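Local coordinates for UTP-glucose-1-phosphate uridylyltransferase 2 (Trypanosoma brucei, PDB 3GUE), which probably makes UDP-glucose and diphosphate from UTP and glucose 1-phosphate, as a nucleotidyltransferase of the UDPGP type 1 family, at residues L240-E245 against N304-N309; G224-V229 against R369-P374; M244-R249 against A364-R369; N219-G224 against P374-S379. One frame throughout, in Å; residues are numbered along the deposited sequence.

Contact 1. Residues L240-E245 against N304-N309. With UPG (uridine-5'-diphosphate-glucose), chain C.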
# COMPACT_ATOMS: atom_id res chain seq x y z
N LEU A 240 -6.06 -13.09 19.21
CA LEU A 240 -6.56 -12.52 17.95
C LEU A 240 -5.95 -13.24 16.76
O LEU A 240 -4.77 -13.62 16.82
CB LEU A 240 -6.16 -11.04 17.83
CG LEU A 240 -6.55 -10.01 18.89
CD1 LEU A 240 -6.20 -8.64 18.36
CD2 LEU A 240 -8.02 -10.14 19.20
N GLY A 241 -6.74 -13.42 15.69
CA GLY A 241 -6.24 -13.94 14.43
C GLY A 241 -5.68 -12.85 13.53
O GLY A 241 -4.84 -13.10 12.65
N PHE A 242 -6.14 -11.63 13.77
CA PHE A 242 -5.87 -10.52 12.88
C PHE A 242 -5.95 -9.23 13.70
O PHE A 242 -6.91 -9.00 14.45
CB PHE A 242 -6.91 -10.56 11.76
CG PHE A 242 -6.87 -9.42 10.77
CD1 PHE A 242 -6.38 -9.62 9.48
CD2 PHE A 242 -7.39 -8.19 11.11
CE1 PHE A 242 -6.40 -8.57 8.54
CE2 PHE A 242 -7.37 -7.11 10.21
CZ PHE A 242 -6.90 -7.30 8.91
N LEU A 243 -4.88 -8.43 13.60
CA LEU A 243 -4.84 -7.10 14.15
C LEU A 243 -4.44 -6.11 13.06
O LEU A 243 -3.40 -6.26 12.43
CB LEU A 243 -3.87 -7.04 15.33
CG LEU A 243 -3.88 -5.79 16.22
CD1 LEU A 243 -3.44 -6.14 17.62
CD2 LEU A 243 -3.03 -4.60 15.68
N MET A 244 -5.28 -5.10 12.85
CA MET A 244 -4.98 -3.98 11.93
C MET A 244 -4.55 -2.71 12.67
O MET A 244 -5.27 -2.24 13.55
CB MET A 244 -6.25 -3.64 11.13
CG MET A 244 -6.10 -2.39 10.28
SD MET A 244 -7.63 -1.89 9.47
CE MET A 244 -7.86 -3.24 8.31
N GLU A 245 -3.40 -2.13 12.32
CA GLU A 245 -3.02 -0.83 12.87
C GLU A 245 -3.72 0.25 12.03
O GLU A 245 -3.71 0.15 10.81
CB GLU A 245 -1.49 -0.61 12.85
CG GLU A 245 -0.63 -1.68 13.53
CD GLU A 245 0.81 -1.19 13.70
OE1 GLU A 245 1.17 -0.18 13.04
OE2 GLU A 245 1.55 -1.78 14.52
N ASN A 304 -2.28 -0.40 6.74
CA ASN A 304 -1.91 -1.69 6.09
C ASN A 304 -0.73 -2.40 6.82
O ASN A 304 -0.17 -3.37 6.32
CB ASN A 304 -1.71 -1.56 4.55
CG ASN A 304 -2.47 -2.67 3.74
OD1 ASN A 304 -3.46 -3.23 4.23
ND2 ASN A 304 -1.99 -2.99 2.52
N ASN A 305 -0.36 -1.88 8.00
CA ASN A 305 0.46 -2.61 8.96
C ASN A 305 -0.50 -3.62 9.61
O ASN A 305 -1.30 -3.25 10.50
CB ASN A 305 1.01 -1.68 10.08
CG ASN A 305 1.91 -0.53 9.57
OD1 ASN A 305 2.44 -0.54 8.46
ND2 ASN A 305 2.08 0.47 10.42
N ILE A 306 -0.42 -4.88 9.17
CA ILE A 306 -1.34 -5.94 9.65
C ILE A 306 -0.59 -7.14 10.21
O ILE A 306 0.29 -7.70 9.56
CB ILE A 306 -2.26 -6.48 8.50
CG1 ILE A 306 -2.92 -5.35 7.68
CG2 ILE A 306 -3.25 -7.47 9.03
CD1 ILE A 306 -3.83 -4.49 8.49
N TRP A 307 -1.00 -7.56 11.41
CA TRP A 307 -0.53 -8.80 12.06
C TRP A 307 -1.50 -9.93 11.83
O TRP A 307 -2.71 -9.83 12.13
CB TRP A 307 -0.42 -8.61 13.55
CG TRP A 307 0.79 -7.82 14.04
CD1 TRP A 307 0.86 -6.48 14.24
CD2 TRP A 307 2.06 -8.36 14.42
NE1 TRP A 307 2.10 -6.14 14.70
CE2 TRP A 307 2.87 -7.27 14.82
CE3 TRP A 307 2.61 -9.65 14.44
CZ2 TRP A 307 4.20 -7.42 15.23
CZ3 TRP A 307 3.94 -9.81 14.86
CH2 TRP A 307 4.72 -8.69 15.26
N ILE A 308 -0.97 -11.05 11.37
CA ILE A 308 -1.78 -12.24 11.27
C ILE A 308 -1.20 -13.40 12.08
O ILE A 308 0.02 -13.53 12.24
CB ILE A 308 -2.09 -12.63 9.78
CG1 ILE A 308 -0.81 -12.95 9.01
CG2 ILE A 308 -2.96 -11.50 9.04
CD1 ILE A 308 -1.08 -13.62 7.62
N ASN A 309 -2.10 -14.18 12.66
CA ASN A 309 -1.76 -15.45 13.25
C ASN A 309 -1.84 -16.49 12.12
O ASN A 309 -2.90 -16.67 11.47
CB ASN A 309 -2.70 -15.80 14.43
CG ASN A 309 -2.36 -17.15 15.10
OD1 ASN A 309 -2.40 -18.18 14.46
ND2 ASN A 309 -2.02 -17.12 16.36
N1 UPG C . 0.87 -4.58 -3.83
C2 UPG C . 1.19 -5.94 -4.00
N3 UPG C . 0.39 -6.67 -4.86
C4 UPG C . -0.68 -6.14 -5.53
C5 UPG C . -1.02 -4.79 -5.35
C6 UPG C . -0.25 -4.00 -4.50
O2 UPG C . 2.15 -6.51 -3.46
O4 UPG C . -1.32 -6.89 -6.28
C1C UPG C . 1.70 -3.73 -2.90
C2C UPG C . 2.21 -2.36 -3.36
O2C UPG C . 3.40 -2.50 -4.15
C3C UPG C . 2.53 -1.74 -2.00
C4C UPG C . 1.39 -2.24 -1.14
O4C UPG C . 0.86 -3.43 -1.78
O3C UPG C . 3.74 -2.30 -1.50
C5C UPG C . 0.23 -1.20 -1.05
O5C UPG C . -0.45 -1.00 -2.26
PA UPG C . -0.91 0.48 -2.72
O1A UPG C . 0.29 1.33 -2.52
O2A UPG C . -1.57 0.46 -4.04
O3A UPG C . -2.00 0.87 -1.55
PB UPG C . -3.60 0.59 -1.56
O1B UPG C . -3.81 -0.84 -1.84
O2B UPG C . -4.32 1.62 -2.36
O3B UPG C . -3.91 0.97 -0.03
C1' UPG C . -3.34 0.14 1.05
C2' UPG C . -4.48 -0.44 1.87
C3' UPG C . -5.31 0.73 2.40
C4' UPG C . -4.41 1.62 3.28
C5' UPG C . -3.19 2.11 2.47
C6' UPG C . -2.15 2.71 3.39
O2' UPG C . -5.32 -1.30 1.08
O3' UPG C . -6.43 0.22 3.09
O4' UPG C . -5.14 2.73 3.78
O5' UPG C . -2.49 1.03 1.80
O6' UPG C . -1.23 3.49 2.62
O HOH W 1 -3.39 -15.07 18.60
O HOH W 2 3.29 -3.59 15.09
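I306 lays its CG2 methyl over one face of the F242 ring, a CH-pi contact 30° off the ring normal, with CG2 3.4 Å from F242 CE1. The other branch of I306 runs alongside M244 and puts CD1 3.6 Å from M244 CG. F242 carries CG anti to the backbone N, which brings its ring across to the isoleucines, where I308 CG2 adds a slanting contact to CD1. This is the tightly packed, apolar face. It belongs to an antiparallel strand pair within the mixed seven-stranded sheet of a GT-A-type fold: L243 and W307 form a hydrogen-bonded pair through both backbone amides, and E245 N reaches N305 O two residues further along. On the other face, L243 and W307 meet loosely, CB to CB 4.2 Å, and water comes in. One molecule lies in the plane of the indole, accepting from W307 NE1 at 2.8 Å and donating to E245 OE2 at 2.6 Å. OE2 is also paired with R371. E245 OE1 takes a bond from N305 ND2 at 2.8 Å, arriving 40° out of the carboxylate plane, with the two flat groups 76° apart. At the G241 end N309 N still bonds G241 O, but its partly exposed side chain caps E312 through OD1 and weakly meets a water held by L240 O. At the far end N304, tied to N219, packs its CG 3.5 Å from UPG C2'.

Contact 2. Residues G224-V229 against R369-P374. With UPG (uridine-5'-diphosphate-glucose), chain C.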
# COMPACT_ATOMS: atom_id res chain seq x y z
N GLY A 224 7.74 3.61 7.81
CA GLY A 224 7.48 3.83 9.25
C GLY A 224 7.10 2.56 10.01
O GLY A 224 7.15 2.53 11.25
N ALA A 225 6.69 1.54 9.26
CA ALA A 225 6.19 0.27 9.80
C ALA A 225 7.22 -0.35 10.75
O ALA A 225 8.42 -0.32 10.48
CB ALA A 225 5.82 -0.71 8.67
N THR A 226 6.76 -0.80 11.91
CA THR A 226 7.63 -1.38 12.92
C THR A 226 7.01 -2.66 13.49
O THR A 226 5.81 -2.74 13.78
CB THR A 226 8.01 -0.32 14.06
OG1 THR A 226 9.03 -0.86 14.90
CG2 THR A 226 6.80 0.07 14.95
N LEU A 227 7.84 -3.68 13.63
CA LEU A 227 7.45 -4.83 14.43
C LEU A 227 7.47 -4.41 15.92
O LEU A 227 8.53 -4.17 16.50
CB LEU A 227 8.40 -5.98 14.15
CG LEU A 227 7.81 -7.34 14.54
CD1 LEU A 227 8.29 -8.47 13.61
CD2 LEU A 227 8.06 -7.67 15.99
N ASP A 228 6.29 -4.28 16.53
CA ASP A 228 6.17 -3.90 17.95
C ASP A 228 5.93 -5.16 18.74
O ASP A 228 4.83 -5.73 18.66
CB ASP A 228 5.00 -2.93 18.16
CG ASP A 228 4.90 -2.38 19.59
OD1 ASP A 228 5.40 -2.97 20.58
OD2 ASP A 228 4.29 -1.30 19.73
N VAL A 229 6.93 -5.64 19.46
CA VAL A 229 6.72 -6.85 20.26
C VAL A 229 5.60 -6.68 21.34
O VAL A 229 4.88 -7.63 21.64
CB VAL A 229 8.04 -7.44 20.83
CG1 VAL A 229 7.78 -8.78 21.55
CG2 VAL A 229 9.08 -7.62 19.72
N ARG A 369 1.02 8.22 14.45
CA ARG A 369 1.40 8.50 13.07
C ARG A 369 2.84 8.11 12.74
O ARG A 369 3.14 7.92 11.59
CB ARG A 369 1.18 9.98 12.73
CG ARG A 369 1.27 10.29 11.24
CD ARG A 369 -0.10 10.46 10.62
NE ARG A 369 -0.07 10.46 9.16
CZ ARG A 369 -1.07 10.00 8.40
NH1 ARG A 369 -2.14 9.47 8.97
NH2 ARG A 369 -0.98 10.02 7.08
N GLU A 370 3.73 7.96 13.72
CA GLU A 370 5.12 7.69 13.33
C GLU A 370 5.32 6.27 12.75
O GLU A 370 6.38 5.94 12.22
CB GLU A 370 6.14 8.09 14.42
CG GLU A 370 5.94 9.53 14.98
CD GLU A 370 6.30 10.65 13.99
OE1 GLU A 370 7.51 10.79 13.69
OE2 GLU A 370 5.40 11.42 13.56
N ARG A 371 4.26 5.46 12.78
CA ARG A 371 4.29 4.14 12.13
C ARG A 371 3.76 4.08 10.70
O ARG A 371 3.61 2.99 10.13
CB ARG A 371 3.53 3.11 12.97
CG ARG A 371 4.11 2.94 14.35
CD ARG A 371 3.56 1.74 15.04
NE ARG A 371 4.10 1.67 16.39
CZ ARG A 371 3.77 0.75 17.29
NH1 ARG A 371 2.90 -0.21 17.00
NH2 ARG A 371 4.32 0.81 18.50
N PHE A 372 3.47 5.24 10.12
CA PHE A 372 2.77 5.33 8.84
C PHE A 372 3.26 6.59 8.08
O PHE A 372 2.90 7.70 8.44
CB PHE A 372 1.24 5.37 9.11
CG PHE A 372 0.38 5.43 7.86
CD1 PHE A 372 0.45 4.43 6.89
CD2 PHE A 372 -0.55 6.45 7.68
CE1 PHE A 372 -0.35 4.47 5.75
CE2 PHE A 372 -1.37 6.50 6.55
CZ PHE A 372 -1.28 5.51 5.58
N ALA A 373 4.14 6.37 7.09
CA ALA A 373 4.65 7.36 6.14
C ALA A 373 4.36 6.83 4.72
O ALA A 373 5.27 6.35 4.04
CB ALA A 373 6.17 7.57 6.32
N PRO A 374 3.09 6.92 4.29
CA PRO A 374 2.70 6.29 3.03
C PRO A 374 3.19 7.09 1.82
O PRO A 374 3.26 8.34 1.88
CB PRO A 374 1.17 6.36 3.06
CG PRO A 374 0.89 7.65 3.80
CD PRO A 374 1.94 7.61 4.92
N1 UPG C . 0.87 -4.58 -3.83
C2 UPG C . 1.19 -5.94 -4.00
N3 UPG C . 0.39 -6.67 -4.86
C4 UPG C . -0.68 -6.14 -5.53
C5 UPG C . -1.02 -4.79 -5.35
C6 UPG C . -0.25 -4.00 -4.50
O2 UPG C . 2.15 -6.51 -3.46
O4 UPG C . -1.32 -6.89 -6.28
C1C UPG C . 1.70 -3.73 -2.90
C2C UPG C . 2.21 -2.36 -3.36
O2C UPG C . 3.40 -2.50 -4.15
C3C UPG C . 2.53 -1.74 -2.00
C4C UPG C . 1.39 -2.24 -1.14
O4C UPG C . 0.86 -3.43 -1.78
O3C UPG C . 3.74 -2.30 -1.50
C5C UPG C . 0.23 -1.20 -1.05
O5C UPG C . -0.45 -1.00 -2.26
PA UPG C . -0.91 0.48 -2.72
O1A UPG C . 0.29 1.33 -2.52
O2A UPG C . -1.57 0.46 -4.04
O3A UPG C . -2.00 0.87 -1.55
PB UPG C . -3.60 0.59 -1.56
O1B UPG C . -3.81 -0.84 -1.84
O2B UPG C . -4.32 1.62 -2.36
O3B UPG C . -3.91 0.97 -0.03
C1' UPG C . -3.34 0.14 1.05
C2' UPG C . -4.48 -0.44 1.87
C3' UPG C . -5.31 0.73 2.40
C4' UPG C . -4.41 1.62 3.28
C5' UPG C . -3.19 2.11 2.47
C6' UPG C . -2.15 2.71 3.39
O2' UPG C . -5.32 -1.30 1.08
O3' UPG C . -6.43 0.22 3.09
O4' UPG C . -5.14 2.73 3.78
O5' UPG C . -2.49 1.03 1.80
O6' UPG C . -1.23 3.49 2.62
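The loop that lines the glucose end of the UDP-glucose pocket packs here against 224-229, with R371 lying along G224, T226 and D228. Its guanidinium meets D228 edge-on in a salt bridge, NH2 to OD2, with the carboxylate turned 67° from the guanidinium plane; the modelled separation of 2.4 Å is too short to be trusted. R371 is extended from CG to NE, long enough to pass beneath the T226 methyl, which sits over the guanidinium face with CG2 3.5 Å from R371 NE. NH1 has a second acid, E245, so the arginine appears to lie between two carboxylates; E65 near D228 probably adds to the negative field around it. At the other end the backbones come close: CA of G224 is 4.3 Å from CA of R371, and R371 CA points a C-H at G224 O, 3.4 Å away. The next residue, F372, presents its ring edge to the sugar, CE1 3.4 Å from UPG O6', with P374 CD over the ring centre. The 224-229 loop runs between strand 214-219 and helix 229-237, the 369-374 loop between strand 362-366 and helix 378-385; L61 of helix 61-64 touches both D228 and R371.

Contact 3. Residues M244-R249 against A364-R369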
# COMPACT_ATOMS: atom_id res chain seq x y z
N MET A 244 -5.28 -5.10 12.85
CA MET A 244 -4.98 -3.98 11.93
C MET A 244 -4.55 -2.71 12.67
O MET A 244 -5.27 -2.24 13.55
CB MET A 244 -6.25 -3.64 11.13
CG MET A 244 -6.10 -2.39 10.28
SD MET A 244 -7.63 -1.89 9.47
CE MET A 244 -7.86 -3.24 8.31
N GLU A 245 -3.40 -2.13 12.32
CA GLU A 245 -3.02 -0.83 12.87
C GLU A 245 -3.72 0.25 12.03
O GLU A 245 -3.71 0.15 10.81
CB GLU A 245 -1.49 -0.61 12.85
CG GLU A 245 -0.63 -1.68 13.53
CD GLU A 245 0.81 -1.19 13.70
OE1 GLU A 245 1.17 -0.18 13.04
OE2 GLU A 245 1.55 -1.78 14.52
N VAL A 246 -4.39 1.20 12.68
CA VAL A 246 -4.97 2.38 12.02
C VAL A 246 -4.40 3.68 12.62
O VAL A 246 -3.92 3.68 13.76
CB VAL A 246 -6.52 2.43 12.13
CG1 VAL A 246 -7.17 1.24 11.43
CG2 VAL A 246 -6.98 2.54 13.61
N CYS A 247 -4.48 4.77 11.86
CA CYS A 247 -4.15 6.10 12.38
C CYS A 247 -5.39 7.00 12.37
O CYS A 247 -6.30 6.84 11.53
CB CYS A 247 -3.03 6.73 11.53
SG CYS A 247 -1.38 5.93 11.64
N ARG A 248 -5.42 7.94 13.30
CA ARG A 248 -6.29 9.10 13.18
C ARG A 248 -5.99 9.72 11.80
O ARG A 248 -4.88 10.19 11.52
CB ARG A 248 -6.06 10.09 14.35
CG ARG A 248 -6.65 11.50 14.19
CD ARG A 248 -8.16 11.50 14.33
NE ARG A 248 -8.74 12.84 14.25
CZ ARG A 248 -10.05 13.11 14.35
NH1 ARG A 248 -10.91 12.12 14.55
NH2 ARG A 248 -10.49 14.36 14.25
N ARG A 249 -6.99 9.64 10.93
CA ARG A 249 -6.90 10.19 9.60
C ARG A 249 -6.56 11.68 9.61
O ARG A 249 -7.06 12.42 10.45
CB ARG A 249 -8.21 9.96 8.86
CG ARG A 249 -8.06 9.94 7.34
CD ARG A 249 -9.40 9.60 6.74
NE ARG A 249 -9.40 9.56 5.28
CZ ARG A 249 -10.51 9.42 4.56
NH1 ARG A 249 -11.69 9.28 5.16
NH2 ARG A 249 -10.43 9.39 3.24
N ALA A 364 -8.96 -3.75 15.41
CA ALA A 364 -8.19 -2.62 14.91
C ALA A 364 -7.79 -1.75 16.12
O ALA A 364 -8.59 -1.54 17.04
CB ALA A 364 -9.01 -1.83 13.93
N VAL A 365 -6.56 -1.24 16.10
CA VAL A 365 -6.04 -0.38 17.19
C VAL A 365 -5.45 0.90 16.62
O VAL A 365 -4.73 0.86 15.61
CB VAL A 365 -4.92 -1.12 17.98
CG1 VAL A 365 -4.43 -0.30 19.23
CG2 VAL A 365 -5.37 -2.51 18.36
N VAL A 366 -5.69 2.04 17.27
CA VAL A 366 -5.08 3.30 16.80
C VAL A 366 -3.61 3.44 17.21
O VAL A 366 -3.29 3.36 18.40
CB VAL A 366 -5.88 4.58 17.20
CG1 VAL A 366 -5.34 5.78 16.42
CG2 VAL A 366 -7.36 4.41 16.94
N VAL A 367 -2.73 3.63 16.23
CA VAL A 367 -1.29 3.70 16.50
C VAL A 367 -0.82 5.13 16.19
O VAL A 367 -1.51 5.87 15.46
CB VAL A 367 -0.45 2.59 15.76
CG1 VAL A 367 -0.96 1.18 16.11
CG2 VAL A 367 -0.39 2.80 14.20
N PRO A 368 0.30 5.55 16.80
CA PRO A 368 0.82 6.87 16.48
C PRO A 368 1.19 7.01 14.98
O PRO A 368 1.60 6.05 14.33
CB PRO A 368 2.07 6.99 17.36
CG PRO A 368 1.89 5.95 18.43
CD PRO A 368 1.13 4.85 17.80
N ARG A 369 1.02 8.22 14.45
CA ARG A 369 1.40 8.50 13.07
C ARG A 369 2.84 8.11 12.74
O ARG A 369 3.14 7.92 11.59
CB ARG A 369 1.18 9.98 12.73
CG ARG A 369 1.27 10.29 11.24
CD ARG A 369 -0.10 10.46 10.62
NE ARG A 369 -0.07 10.46 9.16
CZ ARG A 369 -1.07 10.00 8.40
NH1 ARG A 369 -2.14 9.47 8.97
NH2 ARG A 369 -0.98 10.02 7.08
O HOH W 3 -2.97 7.93 14.98
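V246 and V366 fit together as neighbours on one face of two parallel strands, CG2 to CG2 3.8 Å. V246 CG2 stands between its own backbone N and carbonyl carbon, and from there presses on V365 O, 3.4 Å away. V366 answers with CG1, which wedges against the next strand's backbone between V246 O and R248 N. V367 is another knob: its two methyls lie against one side of the E245 side chain, crossing it at about a right angle, CG2 3.6 Å from OE1. That is packing alone, for OE1 is held by N305 and OE2 by R371. Backbone bonds set this register: M244 O takes V365 N, V365 O takes V246 N, and V246 O takes V367 N at 2.7 Å, so V365 and V246 are each held through both N and O. Beyond that, the strands part company, and a water fills in, accepting from R248 N at 3.0 Å and donating to V367 O at 2.6 Å. R369, salt-bridged to D253, rests NH1 3.9 Å from C247 CB. Strand 362-366 ends the sheet, with 242-248 between it and 300-309; L259 packs on M244, V246 and A364, while helix 61-64 touches V365 and V367.

Contact 4. Residues N219-G224 against P374-S379. With UPG (uridine-5'-diphosphate-glucose), chain C.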
# COMPACT_ATOMS: atom_id res chain seq x y z
N ASN A 219 3.12 -2.27 3.84
CA ASN A 219 3.34 -1.73 2.52
C ASN A 219 4.81 -1.50 2.23
O ASN A 219 5.54 -0.99 3.08
CB ASN A 219 2.55 -0.41 2.37
CG ASN A 219 1.05 -0.62 2.19
OD1 ASN A 219 0.58 -1.75 1.95
ND2 ASN A 219 0.30 0.47 2.26
N GLY A 220 5.27 -1.88 1.04
CA GLY A 220 6.65 -1.53 0.65
C GLY A 220 7.02 -0.05 0.66
O GLY A 220 8.19 0.31 0.81
N ASP A 221 6.02 0.81 0.47
CA ASP A 221 6.18 2.28 0.47
C ASP A 221 6.17 2.93 1.88
O ASP A 221 6.55 4.09 2.04
CB ASP A 221 5.10 2.95 -0.39
CG ASP A 221 3.68 2.69 0.12
OD1 ASP A 221 3.15 3.53 0.87
OD2 ASP A 221 3.11 1.64 -0.19
N ASN A 222 5.83 2.15 2.90
CA ASN A 222 5.70 2.67 4.27
C ASN A 222 6.91 2.32 5.10
O ASN A 222 7.01 1.23 5.65
CB ASN A 222 4.43 2.13 4.96
CG ASN A 222 4.28 2.65 6.40
OD1 ASN A 222 4.93 3.63 6.79
ND2 ASN A 222 3.42 2.01 7.18
N LEU A 223 7.83 3.28 5.21
CA LEU A 223 9.10 3.05 5.88
C LEU A 223 8.97 3.39 7.37
O LEU A 223 9.95 3.44 8.10
CB LEU A 223 10.20 3.85 5.16
CG LEU A 223 10.48 3.43 3.69
CD1 LEU A 223 11.43 4.39 3.03
CD2 LEU A 223 11.05 2.02 3.66
N GLY A 224 7.74 3.61 7.81
CA GLY A 224 7.48 3.83 9.25
C GLY A 224 7.10 2.56 10.01
O GLY A 224 7.15 2.53 11.25
N PRO A 374 3.09 6.92 4.29
CA PRO A 374 2.70 6.29 3.03
C PRO A 374 3.19 7.09 1.82
O PRO A 374 3.26 8.34 1.88
CB PRO A 374 1.17 6.36 3.06
CG PRO A 374 0.89 7.65 3.80
CD PRO A 374 1.94 7.61 4.92
N VAL A 375 3.48 6.38 0.74
CA VAL A 375 3.71 7.00 -0.58
C VAL A 375 2.85 6.28 -1.61
O VAL A 375 3.24 5.20 -2.10
CB VAL A 375 5.21 6.96 -1.00
CG1 VAL A 375 5.40 7.53 -2.44
CG2 VAL A 375 6.08 7.76 0.05
N LYS A 376 1.67 6.86 -1.88
CA LYS A 376 0.73 6.39 -2.90
C LYS A 376 0.86 7.25 -4.16
O LYS A 376 0.62 6.77 -5.29
CB LYS A 376 -0.72 6.52 -2.42
CG LYS A 376 -1.01 6.04 -1.03
CD LYS A 376 -1.01 4.53 -0.98
CE LYS A 376 0.27 4.00 -0.38
NZ LYS A 376 0.07 2.57 -0.02
N THR A 377 1.29 8.49 -3.95
CA THR A 377 1.36 9.48 -5.02
C THR A 377 2.70 10.24 -5.02
O THR A 377 3.51 10.12 -4.10
CB THR A 377 0.24 10.55 -4.89
OG1 THR A 377 0.47 11.31 -3.71
CG2 THR A 377 -1.15 9.91 -4.86
N CYS A 378 2.89 11.04 -6.07
CA CYS A 378 4.08 11.87 -6.21
C CYS A 378 4.05 13.01 -5.18
O CYS A 378 5.11 13.41 -4.72
CB CYS A 378 4.22 12.41 -7.64
SG CYS A 378 4.78 11.25 -8.91
N SER A 379 2.85 13.48 -4.81
CA SER A 379 2.67 14.39 -3.66
C SER A 379 3.17 13.86 -2.33
O SER A 379 3.79 14.61 -1.57
CB SER A 379 1.23 14.95 -3.52
OG SER A 379 0.20 13.98 -3.72
N1 UPG C . 0.87 -4.58 -3.83
C2 UPG C . 1.19 -5.94 -4.00
N3 UPG C . 0.39 -6.67 -4.86
C4 UPG C . -0.68 -6.14 -5.53
C5 UPG C . -1.02 -4.79 -5.35
C6 UPG C . -0.25 -4.00 -4.50
O2 UPG C . 2.15 -6.51 -3.46
O4 UPG C . -1.32 -6.89 -6.28
C1C UPG C . 1.70 -3.73 -2.90
C2C UPG C . 2.21 -2.36 -3.36
O2C UPG C . 3.40 -2.50 -4.15
C3C UPG C . 2.53 -1.74 -2.00
C4C UPG C . 1.39 -2.24 -1.14
O4C UPG C . 0.86 -3.43 -1.78
O3C UPG C . 3.74 -2.30 -1.50
C5C UPG C . 0.23 -1.20 -1.05
O5C UPG C . -0.45 -1.00 -2.26
PA UPG C . -0.91 0.48 -2.72
O1A UPG C . 0.29 1.33 -2.52
O2A UPG C . -1.57 0.46 -4.04
O3A UPG C . -2.00 0.87 -1.55
PB UPG C . -3.60 0.59 -1.56
O1B UPG C . -3.81 -0.84 -1.84
O2B UPG C . -4.32 1.62 -2.36
O3B UPG C . -3.91 0.97 -0.03
C1' UPG C . -3.34 0.14 1.05
C2' UPG C . -4.48 -0.44 1.87
C3' UPG C . -5.31 0.73 2.40
C4' UPG C . -4.41 1.62 3.28
C5' UPG C . -3.19 2.11 2.47
C6' UPG C . -2.15 2.71 3.39
O2' UPG C . -5.32 -1.30 1.08
O3' UPG C . -6.43 0.22 3.09
O4' UPG C . -5.14 2.73 3.78
O5' UPG C . -2.49 1.03 1.80
O6' UPG C . -1.23 3.49 2.62
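K376 and D221 meet beside the ligand, K376 NZ forming a salt bridge 3.2 Å from D221 OD2 on the syn side of the carboxylate. The same NZ reaches from the alpha phosphate to the glucose: UPG O1A at 2.8 Å, the bridging O3A and the glucose O6', with a weak bond to O5'. Folding of the chain at chi2 and chi3 puts it there. N219 ND2 also donates to UPG O5', at 2.9 Å; ND2 and NZ, two donors not bonded to each other, lie 3.1 Å apart. G220 N holds the ribose at O3C, 3.0 Å away. In the next shell, V375 N meets D221 OD1 on its anti side at 2.9 Å, so the carboxylate is held at both oxygens. N304 donates to N219 OD1 and fixes the way that amide is turned. D380 receives K376 N and T377 N just before helix 378-385. A type I turn from N219 to N222 shapes the loop just after strand 214-219, and N222 OD1 closes an Asx turn onto G224 N. These two loops leaving the sheet of a GT-A-clan fold line the UDP-glucose site, the first reaching ribose and glucose, K376 the phosphate; D221 and K376 are also predicted to bind UTP.

How the contacts relate
Along the chain the first halves run in order, 219-224, 224-229, then 240-249, and the second halves answer as 304-309, 364-369, 369-374 and 374-379. Contacts 1 and 3 share strand 242-248 and M244 and E245, with centres about 12 Å apart, and so stitch strand 300-309 and edge strand 362-366 onto it. Contacts 2 and 4 share G224 and P374, centres about 12 Å apart, and join the loops leaving the sheet; N222 of contact 4 bonds A373 and R371 of contact 2. Contacts 2 and 3 share R369 and lie about 10 Å apart. Contacts 1 and 4, about 19 Å apart, both reach UDP-glucose, so the sheet core is tied directly to the sugar-nucleotide site.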